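Local atomic coordinates of nigerythrin (PDB entry 1YUZ), a protein that reduces hydrogen peroxide as an NADH peroxidase in vitro, a rubrerythrin-family protein pairing a hemerythrin-like diiron centre with a rubredoxin-like iron centre. Residues M1-Q6 with I191-K196; T24-T29 with P124-K129; A43-T48 with P94-P99. All coordinates share one frame; numbering follows the deposited sequence. Where two conformers were deposited one is given.

Contact 1. Residues M1-Q6 with I191-K196; sequences MKVRAQ and ICFRPK. With FE (Fe (III) ion), chain H.
Phe193 leans its ring on the N-terminal loop 1-6; it belongs to the loop of the rubredoxin-like domain that carries Cys192, one of the four cysteine ligands of the iron. The ring starts from a CB that points past the other segment, and only its far end arrives there. With CG beside the backbone N (chi1 -75°), the first ring atoms pass without touching, and contact begins at the far carbons. CE1 meets the methyl CG1 of Val3 at 3.9 Å, the two side chains crossing obliquely. On the other flank CE2 lies 3.8 Å from the carbonyl O of Ala5. The tip atom CZ comes within 3.3 Å of the Arg4 carbonyl O, which sits at the ring edge near its plane, and CZ also abuts the Gln6 backbone. The edge of the ring, whose hydrogens carry slight positive charge, thus faces two carbonyl oxygens, and no hydrogen bond joins the segments. Lys188 adds a cation-pi contact to this ring.

A second, separate touch lies nearer the diiron domain: the extended Met1 chain crosses Ile191 at about a right angle, its SD 3.8 Å from Ile191 CG1. Ile191 also packs on Leu147 and Ala148 of helix 136-161, while Lys2 forms a salt bridge with Asp167 of the second subunit. Next to Ile191 in sequence, Cys192 SG binds the iron at 2.3 Å.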
ATOM      1  N   MET B   1       6.085   9.346   6.546  1.00 14.59           N
ATOM      2  CA  MET B   1       7.514   9.391   6.132  1.00 14.46           C
ATOM      3  C   MET B   1       8.285  10.346   7.032  1.00 14.68           C
ATOM      4  O   MET B   1       7.961  11.530   7.120  1.00 14.83           O
ATOM      5  CB  MET B   1       7.625   9.854   4.681  1.00 14.02           C
ATOM      6  CG  MET B   1       9.040   9.863   4.154  1.00 13.56           C
ATOM      7  SD  MET B   1       9.104  10.510   2.484  1.00 12.74           S
ATOM      8  CE  MET B   1      10.875  10.534   2.210  1.00 13.26           C
ATOM      9  N   LYS B   2       9.309   9.822   7.693  1.00 14.88           N
ATOM     10  CA  LYS B   2      10.120  10.617   8.602  1.00 15.09           C
ATOM     11  C   LYS B   2      11.087  11.558   7.903  1.00 15.10           C
ATOM     12  O   LYS B   2      11.590  11.267   6.815  1.00 14.88           O
ATOM     13  CB  LYS B   2      10.934   9.706   9.518  1.00 15.35           C
ATOM     14  CG  LYS B   2      10.130   8.795  10.411  1.00 15.74           C
ATOM     15  CD  LYS B   2      11.075   7.912  11.195  1.00 16.22           C
ATOM     16  CE  LYS B   2      10.338   6.982  12.130  1.00 16.50           C
ATOM     17  NZ  LYS B   2      11.307   6.087  12.814  1.00 17.00           N
ATOM     18  N   VAL B   3      11.350  12.685   8.551  1.00 15.24           N
ATOM     19  CA  VAL B   3      12.288  13.666   8.037  1.00 15.51           C
ATOM     20  C   VAL B   3      13.683  13.179   8.408  1.00 15.66           C
ATOM     21  O   VAL B   3      13.941  12.844   9.564  1.00 15.88           O
ATOM     22  CB  VAL B   3      12.059  15.047   8.682  1.00 15.48           C
ATOM     23  CG1 VAL B   3      13.156  16.006   8.257  1.00 15.56           C
ATOM     24  CG2 VAL B   3      10.702  15.587   8.284  1.00 15.60           C
ATOM     25  N   ARG B   4      14.572  13.118   7.424  1.00 15.82           N
ATOM     26  CA  ARG B   4      15.941  12.681   7.663  1.00 16.04           C
ATOM     27  C   ARG B   4      16.845  13.909   7.714  1.00 16.08           C
ATOM     28  O   ARG B   4      16.398  15.029   7.457  1.00 16.03           O
ATOM     29  CB  ARG B   4      16.399  11.732   6.549  1.00 16.28           C
ATOM     30  CG  ARG B   4      15.603  10.436   6.461  1.00 16.83           C
ATOM     31  CD  ARG B   4      16.053   9.614   5.259  1.00 17.20           C
ATOM     32  NE  ARG B   4      17.472   9.277   5.332  1.00 17.89           N
ATOM     33  CZ  ARG B   4      18.191   8.845   4.302  1.00 17.97           C
ATOM     34  NH1 ARG B   4      17.628   8.697   3.111  1.00 18.15           N
ATOM     35  NH2 ARG B   4      19.477   8.569   4.461  1.00 18.33           N
ATOM     36  N   ALA B   5      18.114  13.697   8.049  1.00 16.21           N
ATOM     37  CA  ALA B   5      19.075  14.792   8.140  1.00 16.43           C
ATOM     38  C   ALA B   5      19.209  15.524   6.812  1.00 16.54           C
ATOM     39  O   ALA B   5      19.427  16.735   6.776  1.00 16.62           O
ATOM     40  CB  ALA B   5      20.429  14.258   8.580  1.00 16.35           C
ATOM     41  N   GLN B   6      19.092  14.782   5.717  1.00 16.66           N
ATOM     42  CA  GLN B   6      19.181  15.373   4.390  1.00 16.84           C
ATOM     43  C   GLN B   6      18.049  14.828   3.540  1.00 16.59           C
ATOM     44  O   GLN B   6      17.457  13.799   3.869  1.00 16.61           O
ATOM     45  CB  GLN B   6      20.529  15.051   3.736  1.00 17.45           C
ATOM     46  CG  GLN B   6      20.840  13.574   3.619  1.00 18.28           C
ATOM     47  CD  GLN B   6      21.970  13.145   4.535  1.00 18.77           C
ATOM     48  OE1 GLN B   6      21.906  13.332   5.750  1.00 19.22           O
ATOM     49  NE2 GLN B   6      23.011  12.560   3.956  1.00 19.19           N
ATOM     50  N   ILE B 191      10.545  15.173   1.909  1.00 10.09           N
ATOM     51  CA  ILE B 191      11.099  14.982   0.578  1.00 10.33           C
ATOM     52  C   ILE B 191      11.927  16.171   0.094  1.00 10.56           C
ATOM     53  O   ILE B 191      12.998  15.976  -0.481  1.00 10.69           O
ATOM     54  CB  ILE B 191       9.973  14.676  -0.449  1.00 10.26           C
ATOM     55  CG1 ILE B 191       9.343  13.314  -0.132  1.00 10.17           C
ATOM     56  CG2 ILE B 191      10.530  14.686  -1.872  1.00 10.27           C
ATOM     57  CD1 ILE B 191       8.147  12.963  -1.010  1.00 10.46           C
ATOM     58  N   CYS B 192      11.459  17.394   0.345  1.00 10.72           N
ATOM     59  CA  CYS B 192      12.177  18.587  -0.112  1.00 11.04           C
ATOM     60  C   CYS B 192      12.465  19.628   0.970  1.00 11.43           C
ATOM     61  O   CYS B 192      13.073  20.661   0.688  1.00 11.48           O
ATOM     62  CB  CYS B 192      11.401  19.260  -1.244  1.00 10.95           C
ATOM     63  SG  CYS B 192       9.875  20.049  -0.693  1.00 10.22           S
ATOM     64  N   PHE B 193      12.010  19.369   2.190  1.00 11.73           N
ATOM     65  CA  PHE B 193      12.225  20.268   3.326  1.00 12.15           C
ATOM     66  C   PHE B 193      11.434  21.578   3.359  1.00 12.43           C
ATOM     67  O   PHE B 193      11.703  22.428   4.204  1.00 12.37           O
ATOM     68  CB  PHE B 193      13.720  20.579   3.484  1.00 12.32           C
ATOM     69  CG  PHE B 193      14.532  19.447   4.076  1.00 12.38           C
ATOM     70  CD1 PHE B 193      13.962  18.199   4.332  1.00 12.41           C
ATOM     71  CD2 PHE B 193      15.880  19.635   4.365  1.00 12.51           C
ATOM     72  CE1 PHE B 193      14.727  17.158   4.867  1.00 12.65           C
ATOM     73  CE2 PHE B 193      16.651  18.602   4.897  1.00 12.73           C
ATOM     74  CZ  PHE B 193      16.076  17.364   5.148  1.00 12.57           C
ATOM     75  N   ARG B 194      10.467  21.760   2.463  1.00 12.80           N
ATOM     76  CA  ARG B 194       9.669  22.989   2.504  1.00 13.34           C
ATOM     77  C   ARG B 194       8.938  23.033   3.844  1.00 13.58           C
ATOM     78  O   ARG B 194       8.415  22.021   4.303  1.00 13.32           O
ATOM     79  CB  ARG B 194       8.636  23.024   1.367  1.00 13.55           C
ATOM     80  CG  ARG B 194       9.142  23.605   0.051  1.00 14.08           C
ATOM     81  CD  ARG B 194       9.454  25.096   0.169  1.00 14.51           C
ATOM     82  NE  ARG B 194      10.118  25.606  -1.032  1.00 15.10           N
ATOM     83  CZ  ARG B 194       9.499  26.176  -2.061  1.00 15.09           C
ATOM     84  NH1 ARG B 194       8.183  26.333  -2.056  1.00 15.30           N
ATOM     85  NH2 ARG B 194      10.204  26.572  -3.113  1.00 15.41           N
ATOM     86  N   PRO B 195       8.896  24.208   4.492  1.00 13.95           N
ATOM     87  CA  PRO B 195       8.217  24.340   5.785  1.00 14.35           C
ATOM     88  C   PRO B 195       6.721  24.067   5.698  1.00 14.73           C
ATOM     89  O   PRO B 195       6.098  24.293   4.663  1.00 14.50           O
ATOM     90  CB  PRO B 195       8.498  25.788   6.180  1.00 14.29           C
ATOM     91  CG  PRO B 195       9.800  26.077   5.512  1.00 14.24           C
ATOM     92  CD  PRO B 195       9.607  25.452   4.153  1.00 14.03           C
ATOM     93  N   LYS B 196       6.147  23.588   6.796  0.50 15.02           N
ATOM     94  CA  LYS B 196       4.722  23.289   6.841  0.50 15.40           C
ATOM     95  C   LYS B 196       3.858  24.470   6.418  0.50 15.53           C
ATOM     96  O   LYS B 196       2.897  24.306   5.670  0.50 15.59           O
ATOM     97  CB  LYS B 196       4.308  22.859   8.252  0.50 15.57           C
ATOM     98  CG  LYS B 196       2.797  22.766   8.435  0.50 15.92           C
ATOM     99  CD  LYS B 196       2.411  22.411   9.860  0.50 16.15           C
ATOM    100  CE  LYS B 196       0.898  22.361  10.022  0.50 16.36           C
ATOM    101  NZ  LYS B 196       0.493  22.016  11.414  0.50 16.66           N
TER
HETATM  102 FE    FE H 303       8.074  18.694  -0.635  1.00  8.92          FE

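Contact 2. Residues T24-T29 with P124-K129; sequences TAVGST and PAFIRK
The ring of Phe126 presents its edge to the loop 24-29: the carbonyl O of Ala25 lies in the ring plane, 3.7 Å from CE2, and Val26 CG2 is also near that plane but farther off. Thr24 reaches the same corner obliquely, its methyl CG2 3.5 Å from Phe126 CE2 and a little farther from CZ. Beyond the two segments, the ring of Phe142 meets Phe126 with planes at about 45°, and Asn32 and Ala35 of helix 29-56 touch it as well. The loop runs beside helix 104-132, Val26 next to Phe126 and Thr29 next to Lys129, just before it turns into the first helix of the ferritin-like four-helix bundle.

Thr24 divides its two branches: CG2, anti to the backbone N, goes to the ring, while OG1 is hydrogen-bonded to Asp121 and Tyr117. Val26 splits its methyls between two helix residues, with CG2 against Ala125 CB at 3.9 Å and CG1 against Lys129 CB at 3.7 Å. The lysine starts with CG anti to its backbone N and then bends at chi2 (67°), which carries the methylenes alongside the Gly27 carbonyl; CE comes within 3.2 Å of that oxygen. Its NZ has a long, weak ion pair with Glu133.

At the other end Ser28 occupies the N-cap position of helix 29-56. A water donates to both Thr29 OG1, at 3.0 Å, and Phe126 O, at 2.8 Å, while Thr29 OG1 is also hydrogen-bonded to Glu133. With no direct hydrogen bond between the segments, cohesion rests on methyl and methylene packing, on carbon atoms of Phe126 and Lys129 lying close to the carbonyl oxygens of Ala25 and Gly27, and on this one water bridge.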
ATOM      1  N   THR B  24       7.528  -1.682 -17.499  1.00 17.87           N
ATOM      2  CA  THR B  24       7.762  -0.354 -18.050  1.00 17.51           C
ATOM      3  C   THR B  24       8.677  -0.314 -19.269  1.00 17.29           C
ATOM      4  O   THR B  24       9.792  -0.839 -19.248  1.00 17.29           O
ATOM      5  CB  THR B  24       8.363   0.583 -16.974  1.00 17.44           C
ATOM      6  OG1 THR B  24       7.502   0.615 -15.827  1.00 17.66           O
ATOM      7  CG2 THR B  24       8.516   1.994 -17.518  1.00 17.42           C
ATOM      8  N   ALA B  25       8.195   0.323 -20.331  1.00 17.06           N
ATOM      9  CA  ALA B  25       8.979   0.480 -21.546  1.00 16.85           C
ATOM     10  C   ALA B  25       9.916   1.646 -21.278  1.00 16.69           C
ATOM     11  O   ALA B  25       9.472   2.731 -20.901  1.00 16.71           O
ATOM     12  CB  ALA B  25       8.078   0.801 -22.715  1.00 16.89           C
ATOM     13  N   VAL B  26      11.210   1.419 -21.463  1.00 16.45           N
ATOM     14  CA  VAL B  26      12.200   2.458 -21.221  1.00 16.22           C
ATOM     15  C   VAL B  26      12.883   2.917 -22.500  1.00 16.09           C
ATOM     16  O   VAL B  26      13.501   2.122 -23.206  1.00 16.30           O
ATOM     17  CB  VAL B  26      13.282   1.973 -20.236  1.00 16.17           C
ATOM     18  CG1 VAL B  26      14.314   3.068 -20.015  1.00 16.10           C
ATOM     19  CG2 VAL B  26      12.640   1.579 -18.915  1.00 16.18           C
ATOM     20  N   GLY B  27      12.758   4.206 -22.790  1.00 15.82           N
ATOM     21  CA  GLY B  27      13.386   4.771 -23.968  1.00 15.52           C
ATOM     22  C   GLY B  27      14.392   5.803 -23.504  1.00 15.22           C
ATOM     23  O   GLY B  27      14.963   5.668 -22.422  1.00 15.25           O
ATOM     24  N   SER B  28      14.625   6.824 -24.318  1.00 15.06           N
ATOM     25  CA  SER B  28      15.559   7.874 -23.938  1.00 14.79           C
ATOM     26  C   SER B  28      14.917   8.625 -22.778  1.00 14.50           C
ATOM     27  O   SER B  28      13.709   8.525 -22.561  1.00 14.39           O
ATOM     28  CB  SER B  28      15.783   8.837 -25.103  1.00 14.96           C
ATOM     29  OG  SER B  28      14.594   9.540 -25.406  1.00 15.47           O
ATOM     30  N   THR B  29      15.714   9.378 -22.032  1.00 14.16           N
ATOM     31  CA  THR B  29      15.156  10.126 -20.914  1.00 13.91           C
ATOM     32  C   THR B  29      14.076  11.090 -21.398  1.00 13.84           C
ATOM     33  O   THR B  29      13.073  11.296 -20.719  1.00 13.66           O
ATOM     34  CB  THR B  29      16.254  10.886 -20.155  1.00 13.86           C
ATOM     35  OG1 THR B  29      17.089   9.942 -19.473  1.00 13.88           O
ATOM     36  CG2 THR B  29      15.644  11.840 -19.138  1.00 13.78           C
ATOM     37  N   PRO B 124      11.509   4.146 -10.808  1.00  9.05           N
ATOM     38  CA  PRO B 124      12.864   3.610 -10.619  1.00  9.40           C
ATOM     39  C   PRO B 124      13.513   3.282 -11.976  1.00  9.50           C
ATOM     40  O   PRO B 124      14.713   3.484 -12.161  1.00  9.68           O
ATOM     41  CB  PRO B 124      12.625   2.366  -9.774  1.00  9.36           C
ATOM     42  CG  PRO B 124      11.496   2.796  -8.895  1.00  9.32           C
ATOM     43  CD  PRO B 124      10.562   3.498  -9.879  1.00  9.10           C
ATOM     44  N   ALA B 125      12.715   2.795 -12.925  1.00  9.69           N
ATOM     45  CA  ALA B 125      13.228   2.458 -14.255  1.00  9.86           C
ATOM     46  C   ALA B 125      13.712   3.715 -14.967  1.00 10.00           C
ATOM     47  O   ALA B 125      14.779   3.721 -15.592  1.00 10.18           O
ATOM     48  CB  ALA B 125      12.142   1.781 -15.085  1.00 10.13           C
ATOM     49  N   PHE B 126      12.923   4.779 -14.879  1.00  9.92           N
ATOM     50  CA  PHE B 126      13.271   6.041 -15.519  1.00 10.06           C
ATOM     51  C   PHE B 126      14.454   6.708 -14.827  1.00 10.12           C
ATOM     52  O   PHE B 126      15.289   7.334 -15.478  1.00 10.10           O
ATOM     53  CB  PHE B 126      12.068   6.984 -15.505  1.00 10.03           C
ATOM     54  CG  PHE B 126      10.945   6.556 -16.409  1.00 10.00           C
ATOM     55  CD1 PHE B 126       9.736   7.242 -16.389  1.00 10.06           C
ATOM     56  CD2 PHE B 126      11.095   5.489 -17.295  1.00 10.15           C
ATOM     57  CE1 PHE B 126       8.694   6.881 -17.235  1.00 10.06           C
ATOM     58  CE2 PHE B 126      10.056   5.120 -18.147  1.00 10.22           C
ATOM     59  CZ  PHE B 126       8.856   5.816 -18.117  1.00 10.15           C
ATOM     60  N   ILE B 127      14.524   6.582 -13.507  1.00 10.40           N
ATOM     61  CA  ILE B 127      15.633   7.158 -12.758  1.00 10.80           C
ATOM     62  C   ILE B 127      16.927   6.479 -13.187  1.00 11.23           C
ATOM     63  O   ILE B 127      17.928   7.142 -13.448  1.00 11.24           O
ATOM     64  CB  ILE B 127      15.437   6.967 -11.237  1.00 10.52           C
ATOM     65  CG1 ILE B 127      14.264   7.828 -10.758  1.00 10.58           C
ATOM     66  CG2 ILE B 127      16.718   7.326 -10.491  1.00 10.56           C
ATOM     67  CD1 ILE B 127      13.828   7.532  -9.344  1.00 10.60           C
ATOM     68  N   ARG B 128      16.903   5.153 -13.261  0.50 11.46           N
ATOM     69  CA  ARG B 128      18.083   4.403 -13.659  0.50 11.89           C
ATOM     70  C   ARG B 128      18.560   4.819 -15.045  0.50 12.00           C
ATOM     71  O   ARG B 128      19.755   5.024 -15.258  0.50 11.99           O
ATOM     72  CB  ARG B 128      17.789   2.902 -13.645  0.50 12.15           C
ATOM     73  CG  ARG B 128      18.979   2.051 -14.042  0.50 12.50           C
ATOM     74  CD  ARG B 128      20.127   2.205 -13.056  0.50 12.84           C
ATOM     75  NE  ARG B 128      21.366   1.637 -13.583  0.50 13.25           N
ATOM     76  CZ  ARG B 128      22.491   1.504 -12.887  0.50 13.45           C
ATOM     77  NH1 ARG B 128      22.543   1.895 -11.621  0.50 13.64           N
ATOM     78  NH2 ARG B 128      23.565   0.977 -13.457  0.50 13.65           N
ATOM     79  N   LYS B 129      17.630   4.945 -15.986  1.00 12.13           N
ATOM     80  CA  LYS B 129      17.986   5.337 -17.344  1.00 12.43           C
ATOM     81  C   LYS B 129      18.592   6.737 -17.343  1.00 12.42           C
ATOM     82  O   LYS B 129      19.576   6.988 -18.036  1.00 12.35           O
ATOM     83  CB  LYS B 129      16.760   5.300 -18.259  1.00 13.04           C
ATOM     84  CG  LYS B 129      17.043   5.701 -19.707  1.00 13.88           C
ATOM     85  CD  LYS B 129      17.929   4.687 -20.420  1.00 14.88           C
ATOM     86  CE  LYS B 129      18.102   5.041 -21.890  1.00 15.39           C
ATOM     87  NZ  LYS B 129      18.875   3.999 -22.625  1.00 16.03           N
TER
HETATM   88  O   HOH W   1      14.972   8.402 -18.055  1.00 11.08           O

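Contact 3. Residues A43-T48 with P94-P99; sequences AHAKYT and PTVAAP
Ala45 and Ala98 bring the two backbones to a CA-CA distance of 5.3 Å, where the extended loop 94-99 passes close over helix 29-56 of the ferritin-like four-helix bundle. This loop belongs to the long connection between helices 60-87 and 104-132, and here it runs along the outer surface of the first helix, in the same direction.

The small side chain of Ala45 is consistent with so close an approach. Its CB points at the loop and meets Val96 CG2 at 3.7 Å and the carbonyl O of Ala97 at 3.9 Å. In Val96, with CG1 anti to the carbonyl carbon (chi1 -58°), CG2 falls between the backbone N and the carbonyl carbon, facing Ala45; the valine also touches Thr41 one turn earlier on the helix.

No hydrogen bond joins loop to helix, so the contact is made by apolar side chains and by the carbonyl oxygens of Ala45 and Ala97 lying against carbon atoms. Pro99 lies over the next residues of the helix. The side chain of Lys46 crosses the proline at about a right angle and only its base takes part; the chain then bends at chi3 and leads away from the loop to a hydrogen bond between NZ and Ser110 OG. Pro99 CD rests 3.8 Å from the Ala45 carbonyl O, and Pro99 CG sits 3.6 Å from Lys46 CA.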
ATOM      1  N   ALA B  43      -3.320   9.663 -14.278  1.00  9.88           N
ATOM      2  CA  ALA B  43      -3.501   9.555 -12.834  1.00  9.85           C
ATOM      3  C   ALA B  43      -4.326  10.724 -12.310  1.00  9.81           C
ATOM      4  O   ALA B  43      -5.203  10.551 -11.464  1.00  9.80           O
ATOM      5  CB  ALA B  43      -2.147   9.517 -12.136  1.00  9.90           C
ATOM      6  N   HIS B  44      -4.040  11.920 -12.809  1.00  9.92           N
ATOM      7  CA  HIS B  44      -4.774  13.096 -12.371  1.00 10.20           C
ATOM      8  C   HIS B  44      -6.247  12.950 -12.710  1.00 10.22           C
ATOM      9  O   HIS B  44      -7.116  13.237 -11.886  1.00 10.25           O
ATOM     10  CB  HIS B  44      -4.216  14.357 -13.028  1.00 10.69           C
ATOM     11  CG  HIS B  44      -4.873  15.612 -12.553  1.00 11.11           C
ATOM     12  ND1 HIS B  44      -6.072  16.068 -13.058  1.00 11.51           N
ATOM     13  CD2 HIS B  44      -4.522  16.481 -11.576  1.00 11.51           C
ATOM     14  CE1 HIS B  44      -6.429  17.165 -12.412  1.00 11.58           C
ATOM     15  NE2 HIS B  44      -5.505  17.437 -11.509  1.00 11.88           N
ATOM     16  N   ALA B  45      -6.530  12.505 -13.928  1.00 10.18           N
ATOM     17  CA  ALA B  45      -7.910  12.322 -14.354  1.00 10.13           C
ATOM     18  C   ALA B  45      -8.586  11.255 -13.499  1.00 10.08           C
ATOM     19  O   ALA B  45      -9.746  11.392 -13.115  1.00 10.10           O
ATOM     20  CB  ALA B  45      -7.954  11.929 -15.825  1.00 10.24           C
ATOM     21  N   LYS B  46      -7.856  10.192 -13.191  1.00 10.01           N
ATOM     22  CA  LYS B  46      -8.413   9.122 -12.381  1.00  9.95           C
ATOM     23  C   LYS B  46      -8.746   9.585 -10.965  1.00  9.68           C
ATOM     24  O   LYS B  46      -9.845   9.348 -10.468  1.00  9.36           O
ATOM     25  CB  LYS B  46      -7.442   7.941 -12.320  1.00 10.57           C
ATOM     26  CG  LYS B  46      -8.062   6.712 -11.688  1.00 11.39           C
ATOM     27  CD  LYS B  46      -7.169   5.491 -11.781  1.00 12.36           C
ATOM     28  CE  LYS B  46      -6.008   5.565 -10.813  1.00 12.79           C
ATOM     29  NZ  LYS B  46      -5.278   4.264 -10.772  1.00 13.28           N
ATOM     30  N   TYR B  47      -7.797  10.251 -10.317  1.00  9.32           N
ATOM     31  CA  TYR B  47      -8.005  10.724  -8.958  1.00  9.19           C
ATOM     32  C   TYR B  47      -9.089  11.779  -8.876  1.00  9.19           C
ATOM     33  O   TYR B  47      -9.808  11.865  -7.879  1.00  9.05           O
ATOM     34  CB  TYR B  47      -6.692  11.256  -8.399  1.00  9.06           C
ATOM     35  CG  TYR B  47      -5.654  10.171  -8.239  1.00  8.99           C
ATOM     36  CD1 TYR B  47      -4.314  10.488  -8.035  1.00  8.97           C
ATOM     37  CD2 TYR B  47      -6.014   8.818  -8.285  1.00  8.99           C
ATOM     38  CE1 TYR B  47      -3.358   9.490  -7.883  1.00  9.16           C
ATOM     39  CE2 TYR B  47      -5.065   7.813  -8.134  1.00  9.22           C
ATOM     40  CZ  TYR B  47      -3.742   8.158  -7.933  1.00  9.26           C
ATOM     41  OH  TYR B  47      -2.795   7.173  -7.782  1.00  9.83           O
ATOM     42  N   THR B  48      -9.207  12.582  -9.924  1.00  9.32           N
ATOM     43  CA  THR B  48     -10.233  13.610  -9.966  1.00  9.52           C
ATOM     44  C   THR B  48     -11.599  12.923 -10.033  1.00  9.53           C
ATOM     45  O   THR B  48     -12.543  13.328  -9.351  1.00  9.67           O
ATOM     46  CB  THR B  48     -10.024  14.523 -11.183  1.00  9.58           C
ATOM     47  OG1 THR B  48      -8.787  15.228 -11.022  1.00  9.89           O
ATOM     48  CG2 THR B  48     -11.163  15.529 -11.315  1.00  9.86           C
ATOM     49  N   PRO B  94      -0.254  16.558 -22.996  1.00 19.77           N
ATOM     50  CA  PRO B  94      -1.445  15.866 -23.486  1.00 19.39           C
ATOM     51  C   PRO B  94      -2.640  16.023 -22.556  1.00 19.04           C
ATOM     52  O   PRO B  94      -2.505  16.446 -21.407  1.00 19.01           O
ATOM     53  CB  PRO B  94      -0.979  14.422 -23.569  1.00 19.43           C
ATOM     54  CG  PRO B  94      -0.097  14.315 -22.359  1.00 19.56           C
ATOM     55  CD  PRO B  94       0.716  15.597 -22.436  1.00 19.67           C
ATOM     56  N   THR B  95      -3.816  15.696 -23.078  1.00 18.64           N
ATOM     57  CA  THR B  95      -5.040  15.744 -22.299  1.00 18.14           C
ATOM     58  C   THR B  95      -5.663  14.372 -22.484  1.00 17.64           C
ATOM     59  O   THR B  95      -5.484  13.739 -23.525  1.00 17.55           O
ATOM     60  CB  THR B  95      -6.012  16.827 -22.806  1.00 18.31           C
ATOM     61  OG1 THR B  95      -6.353  16.563 -24.171  1.00 18.66           O
ATOM     62  CG2 THR B  95      -5.375  18.206 -22.704  1.00 18.45           C
ATOM     63  N   VAL B  96      -6.372  13.898 -21.467  1.00 17.03           N
ATOM     64  CA  VAL B  96      -6.999  12.587 -21.535  1.00 16.47           C
ATOM     65  C   VAL B  96      -8.443  12.655 -21.075  1.00 16.06           C
ATOM     66  O   VAL B  96      -8.869  13.640 -20.472  1.00 16.18           O
ATOM     67  CB  VAL B  96      -6.258  11.571 -20.644  1.00 16.42           C
ATOM     68  CG1 VAL B  96      -4.800  11.481 -21.060  1.00 16.55           C
ATOM     69  CG2 VAL B  96      -6.375  11.984 -19.181  1.00 16.41           C
ATOM     70  N   ALA B  97      -9.192  11.600 -21.366  1.00 15.53           N
ATOM     71  CA  ALA B  97     -10.584  11.528 -20.963  1.00 15.05           C
ATOM     72  C   ALA B  97     -10.622  11.006 -19.537  1.00 14.68           C
ATOM     73  O   ALA B  97      -9.650  10.422 -19.052  1.00 14.76           O
ATOM     74  CB  ALA B  97     -11.349  10.594 -21.884  1.00 14.93           C
ATOM     75  N   ALA B  98     -11.742  11.223 -18.862  1.00 14.24           N
ATOM     76  CA  ALA B  98     -11.897  10.761 -17.495  1.00 13.89           C
ATOM     77  C   ALA B  98     -12.342   9.302 -17.486  1.00 13.64           C
ATOM     78  O   ALA B  98     -13.193   8.895 -18.281  1.00 13.48           O
ATOM     79  CB  ALA B  98     -12.915  11.622 -16.771  1.00 13.93           C
ATOM     80  N   PRO B  99     -11.757   8.490 -16.593  1.00 13.39           N
ATOM     81  CA  PRO B  99     -12.108   7.073 -16.485  1.00 13.31           C
ATOM     82  C   PRO B  99     -13.284   6.927 -15.529  1.00 13.28           C
ATOM     83  O   PRO B  99     -13.704   7.900 -14.904  1.00 13.13           O
ATOM     84  CB  PRO B  99     -10.840   6.461 -15.914  1.00 13.28           C
ATOM     85  CG  PRO B  99     -10.407   7.525 -14.940  1.00 13.22           C
ATOM     86  CD  PRO B  99     -10.604   8.813 -15.730  1.00 13.33           C
TER

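Contacts 2 and 3 both involve the four-helix diiron domain, with centres about 23 Å apart, whereas contact 1 lies at the rubredoxin-like end, its centre about 26 Å from that of contact 2 and about 29 Å from that of contact 3, on the opposite side of the chain's centre from contact 3. None of the three touches another. Contact 3 is nested along the chain within the loop closed by contact 2, and contact 2 within that closed by contact 1. Only contact 1 holds an iron ligand, Cys192; the others stand back from the diiron site, the Phe126 side chain about 10 Å from its iron(III) ion and that of Lys46 about 9 Å from both ions.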